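Local atomic coordinates of putative thiol-disulfide oxidoreductase (Bacteroides vulgatus, PDB entry 4GRF), a protein that probably acts as a thiol-disulfide oxidoreductase of the TlpA-like family, the chain here being its C-terminal thioredoxin-like domain. Residues A[21-24]-A[25-28]; A[97-100]-A[101-105]. All blocks are in the same frame, centred on the assembly; numbering follows the deposited sequence. Where two conformers were deposited one is given.

How the contacts relate
Both contacts are local, one round a strand-to-3-10 turn and the other along a helix, on the outside of one thioredoxin-type fold, their centres 16 Å apart. Contact 1 comes first along the chain, where strand 21-23 of a small two-stranded antiparallel sheet gives way to the loop before strand 31-37, a central strand of the main mixed sheet. Contact 2 follows far later, in the last turns of helix 95-104, between strands 89-92 and 112-116. They meet where Leu24 CD2 packs 3.4 Å from Tyr105 OH. Contact 1 lies away from the annotated sites, whereas contact 2 ends at Tyr105, next to Cys106, which binds glutathione covalently.

Contact 1: A[21-24]-A[25-28]; sequences SVSL and NDFK
Asp26 turns CG anti to its own carbonyl carbon, chi1 -73°, and its carboxylate thereby folds back onto the backbone of Ser23, while Val22 holds CG1 anti to its backbone N, chi1 178°, where it meets both Asp26 and Phe27. Asp26 OD2 takes the amide hydrogen of Ser23 N at 3.0 Å, in a nearly straight bond (173°) whose donor comes from above the carboxylate plane. The amide of Asp26 points the other way along the chain: its main acceptor is Ser23 O, at 3.0 Å and met from above the carbonyl plane. Ser23 OG, in one of two deposited conformers, is at most a weak second acceptor for it. One residue further on, Phe27 N reaches Leu24 O at 3.0 Å, and Lys28 N to Asn25 O carries the i to i+3 pattern on.

Apolar contact lies beside the polar one. Val22 CG1 touches both Phe27 CZ and Asp26 OD2, at 3.7 Å each, and its side chain crosses each partner's at about a right angle. The Phe27 ring in turn meets Tyr66, whose hydroxyl bonds Val22 O. Within 25-28, Lys28 NZ grips Asn25 OD1 at 2.7 Å, in the carbonyl plane.

As a worked case of how a strand runs into a turn, the Ser23 amide, at the end of strand 21-23, finds its acceptor in the side chain of Asp26, three residues on, which joins strand and turn locally. The negative carboxylate, bonded to the amide of Ser23, is probably stabilised by it.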
loop_
_atom_site.group_PDB
_atom_site.type_symbol
_atom_site.label_atom_id
_atom_site.label_comp_id
_atom_site.label_asym_id
_atom_site.label_seq_id
_atom_site.Cartn_x
_atom_site.Cartn_y
_atom_site.Cartn_z
ATOM N N SER A 21 7.507 12.217 -7.286
ATOM C CA SER A 21 6.426 11.375 -7.743
ATOM C C SER A 21 6.940 9.940 -7.777
ATOM O O SER A 21 8.018 9.672 -8.307
ATOM C CB SER A 21 5.976 11.791 -9.141
ATOM O OG SER A 21 5.155 12.934 -9.063
ATOM N N VAL A 22 6.166 9.028 -7.205
ATOM C CA VAL A 22 6.526 7.620 -7.153
ATOM C C VAL A 22 5.266 6.835 -7.499
ATOM O O VAL A 22 4.192 7.090 -6.934
ATOM C CB VAL A 22 7.025 7.206 -5.754
ATOM C CG1 VAL A 22 7.333 5.713 -5.723
ATOM C CG2 VAL A 22 8.275 7.994 -5.381
ATOM N N SER A 23 5.406 5.933 -8.464
ATOM C CA SER A 23 4.299 5.161 -9.013
ATOM C C SER A 23 4.422 3.681 -8.665
ATOM O O SER A 23 5.500 3.194 -8.420
ATOM C CB SER A 23 4.316 5.244 -10.531
ATOM O OG SER A 23 5.423 4.526 -11.027
ATOM N N LEU A 24 3.306 2.981 -8.700
ATOM C CA LEU A 24 3.307 1.542 -8.473
ATOM C C LEU A 24 4.240 0.851 -9.475
ATOM O O LEU A 24 4.960 -0.082 -9.126
ATOM C CB LEU A 24 1.890 0.993 -8.583
ATOM C CG LEU A 24 1.769 -0.530 -8.429
ATOM C CD1 LEU A 24 2.354 -1.037 -7.114
ATOM C CD2 LEU A 24 0.312 -0.931 -8.599
ATOM N N ASN A 25 4.243 1.334 -10.713
ATOM C CA ASN A 25 5.096 0.761 -11.780
ATOM C C ASN A 25 6.589 0.816 -11.442
ATOM O O ASN A 25 7.381 0.006 -11.932
ATOM C CB ASN A 25 4.809 1.496 -13.095
ATOM C CG ASN A 25 5.599 0.938 -14.272
ATOM O OD1 ASN A 25 5.448 -0.237 -14.633
ATOM N ND2 ASN A 25 6.448 1.777 -14.876
ATOM N N ASP A 26 6.984 1.758 -10.576
ATOM C CA ASP A 26 8.366 1.894 -10.185
ATOM C C ASP A 26 8.882 0.645 -9.488
ATOM O O ASP A 26 10.095 0.433 -9.404
ATOM C CB ASP A 26 8.563 3.112 -9.269
ATOM C CG ASP A 26 8.461 4.432 -10.007
ATOM O OD1 ASP A 26 8.677 4.478 -11.248
ATOM O OD2 ASP A 26 8.189 5.448 -9.334
ATOM N N PHE A 27 7.966 -0.185 -9.007
ATOM C CA PHE A 27 8.341 -1.359 -8.232
ATOM C C PHE A 27 8.176 -2.675 -8.978
ATOM O O PHE A 27 8.215 -3.759 -8.368
ATOM C CB PHE A 27 7.538 -1.378 -6.942
ATOM C CG PHE A 27 7.725 -0.131 -6.135
ATOM C CD1 PHE A 27 8.904 0.083 -5.445
ATOM C CD2 PHE A 27 6.739 0.844 -6.105
ATOM C CE1 PHE A 27 9.094 1.251 -4.720
ATOM C CE2 PHE A 27 6.921 2.009 -5.374
ATOM C CZ PHE A 27 8.098 2.214 -4.693
ATOM N N LYS A 28 8.000 -2.585 -10.288
ATOM C CA LYS A 28 8.051 -3.767 -11.113
ATOM C C LYS A 28 9.339 -4.527 -10.814
ATOM O O LYS A 28 10.413 -3.933 -10.609
ATOM C CB LYS A 28 7.974 -3.396 -12.599
ATOM C CG LYS A 28 6.584 -2.989 -13.068
ATOM C CD LYS A 28 5.791 -4.185 -13.551
ATOM C CE LYS A 28 4.341 -3.874 -13.888
ATOM N NZ LYS A 28 4.071 -2.550 -14.494
#

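Contact 2: A[97-100]-A[101-105]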
loop_
_atom_site.group_PDB
_atom_site.type_symbol
_atom_site.label_atom_id
_atom_site.label_comp_id
_atom_site.label_asym_id
_atom_site.label_seq_id
_atom_site.Cartn_x
_atom_site.Cartn_y
_atom_site.Cartn_z
ATOM N N ASP A 97 -6.701 13.065 -8.239
ATOM C CA ASP A 97 -6.450 11.662 -8.603
ATOM C C ASP A 97 -7.159 10.680 -7.685
ATOM O O ASP A 97 -7.302 9.509 -8.024
ATOM C CB ASP A 97 -4.965 11.350 -8.576
ATOM C CG ASP A 97 -4.215 11.998 -9.707
ATOM O OD1 ASP A 97 -4.811 12.243 -10.789
ATOM O OD2 ASP A 97 -3.016 12.260 -9.507
ATOM N N VAL A 98 -7.607 11.156 -6.526
ATOM C CA VAL A 98 -8.194 10.266 -5.537
ATOM C C VAL A 98 -9.375 9.453 -6.064
ATOM O O VAL A 98 -9.410 8.239 -5.925
ATOM C CB VAL A 98 -8.662 11.048 -4.304
ATOM C CG1 VAL A 98 -9.495 10.157 -3.389
ATOM C CG2 VAL A 98 -7.459 11.619 -3.565
ATOM N N LYS A 99 -10.359 10.125 -6.654
ATOM C CA LYS A 99 -11.537 9.430 -7.131
ATOM C C LYS A 99 -11.175 8.411 -8.221
ATOM O O LYS A 99 -11.674 7.292 -8.207
ATOM C CB LYS A 99 -12.570 10.433 -7.651
ATOM C CG LYS A 99 -13.950 9.837 -7.880
ATOM C CD LYS A 99 -14.944 10.895 -8.331
ATOM C CE LYS A 99 -16.274 10.274 -8.715
ATOM N NZ LYS A 99 -17.176 11.260 -9.370
ATOM N N ASP A 100 -10.301 8.795 -9.142
ATOM C CA ASP A 100 -9.906 7.898 -10.236
ATOM C C ASP A 100 -9.236 6.620 -9.721
ATOM O O ASP A 100 -9.497 5.530 -10.214
ATOM C CB ASP A 100 -8.957 8.600 -11.200
ATOM C CG ASP A 100 -9.624 9.736 -11.941
ATOM O OD1 ASP A 100 -10.827 9.608 -12.270
ATOM O OD2 ASP A 100 -8.945 10.757 -12.184
ATOM N N VAL A 101 -8.354 6.767 -8.737
ATOM C CA VAL A 101 -7.659 5.616 -8.175
ATOM C C VAL A 101 -8.633 4.695 -7.455
ATOM O O VAL A 101 -8.626 3.478 -7.677
ATOM C CB VAL A 101 -6.502 6.060 -7.240
ATOM C CG1 VAL A 101 -5.934 4.869 -6.491
ATOM C CG2 VAL A 101 -5.416 6.726 -8.067
ATOM N N LEU A 102 -9.455 5.246 -6.560
ATOM C CA LEU A 102 -10.430 4.440 -5.851
ATOM C C LEU A 102 -11.382 3.725 -6.790
ATOM O O LEU A 102 -11.710 2.565 -6.569
ATOM C CB LEU A 102 -11.228 5.272 -4.867
ATOM C CG LEU A 102 -10.367 5.875 -3.754
ATOM C CD1 LEU A 102 -11.233 6.693 -2.823
ATOM C CD2 LEU A 102 -9.627 4.790 -2.977
ATOM N N GLU A 103 -11.849 4.414 -7.822
ATOM C CA GLU A 103 -12.748 3.770 -8.764
ATOM C C GLU A 103 -12.028 2.658 -9.521
ATOM O O GLU A 103 -12.563 1.570 -9.677
ATOM C CB GLU A 103 -13.332 4.791 -9.725
ATOM C CG GLU A 103 -14.349 5.704 -9.063
ATOM C CD GLU A 103 -14.906 6.733 -10.024
ATOM O OE1 GLU A 103 -14.535 6.681 -11.218
ATOM O OE2 GLU A 103 -15.706 7.588 -9.586
ATOM N N SER A 104 -10.796 2.917 -9.946
ATOM C CA SER A 104 -10.055 1.938 -10.737
ATOM C C SER A 104 -9.782 0.643 -9.961
ATOM O O SER A 104 -9.703 -0.420 -10.557
ATOM C CB SER A 104 -8.751 2.549 -11.276
ATOM O OG SER A 104 -7.742 2.615 -10.287
ATOM N N TYR A 105 -9.628 0.741 -8.631
ATOM C CA TYR A 105 -9.426 -0.432 -7.782
ATOM C C TYR A 105 -10.721 -0.914 -7.150
ATOM O O TYR A 105 -10.722 -1.886 -6.393
ATOM C CB TYR A 105 -8.384 -0.136 -6.687
ATOM C CG TYR A 105 -6.957 -0.250 -7.181
ATOM C CD1 TYR A 105 -6.334 0.814 -7.831
ATOM C CD2 TYR A 105 -6.233 -1.436 -7.010
ATOM C CE1 TYR A 105 -5.025 0.710 -8.275
ATOM C CE2 TYR A 105 -4.928 -1.558 -7.440
ATOM C CZ TYR A 105 -4.324 -0.503 -8.087
ATOM O OH TYR A 105 -3.045 -0.642 -8.516
#
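Val101 N bonds Asp97 O at 3.0 Å and Leu102 N bonds Val98 O in the same i to i+4 manner. Glu103 N to Lys99 O and Ser104 N to Asp100 O continue the alpha-helical pattern, the last of these at 2.9 Å.

A side-chain bond joins the backbone ones at the helix end. With chi1 at 78°, Ser104 points OG back over the preceding turn and gives its hydrogen to Val101 O at 2.9 Å. Tyr105 N reaches that oxygen from the same face, at 3.1 Å, so two donors grip one carbonyl. An alanine here lacks the hydroxyl and would probably leave Val101 O without its second donor, the final turn then relying on the amide of Tyr105.

Apolar contact is modest: Val98 and Leu102 lie side by side, pointing the same way, with Val98 CG1 3.9 Å from Leu102 CD1. Leu102 CG stands beside its own backbone N, chi1 -63°, which brings the isobutyl group back over Val98 O.

Charge contributes less surely. Lys99 NZ and Glu103 OE2 form a long salt bridge of 4.0 Å, and the position of OE2 is doubtful. The extended Glu103 chain does rest on the backbone, however, its CG 3.2 Å from Lys99 O.

Leu102 also packs on Ile107, just past Cys106, the residue that carries covalent glutathione. Tyr105, following helix 95-104, meets the ring of Phe36 and bonds Pro10 O through its hydroxyl, which joins the helix end to strand 31-37 of the main sheet and to the loop before strand 13-15.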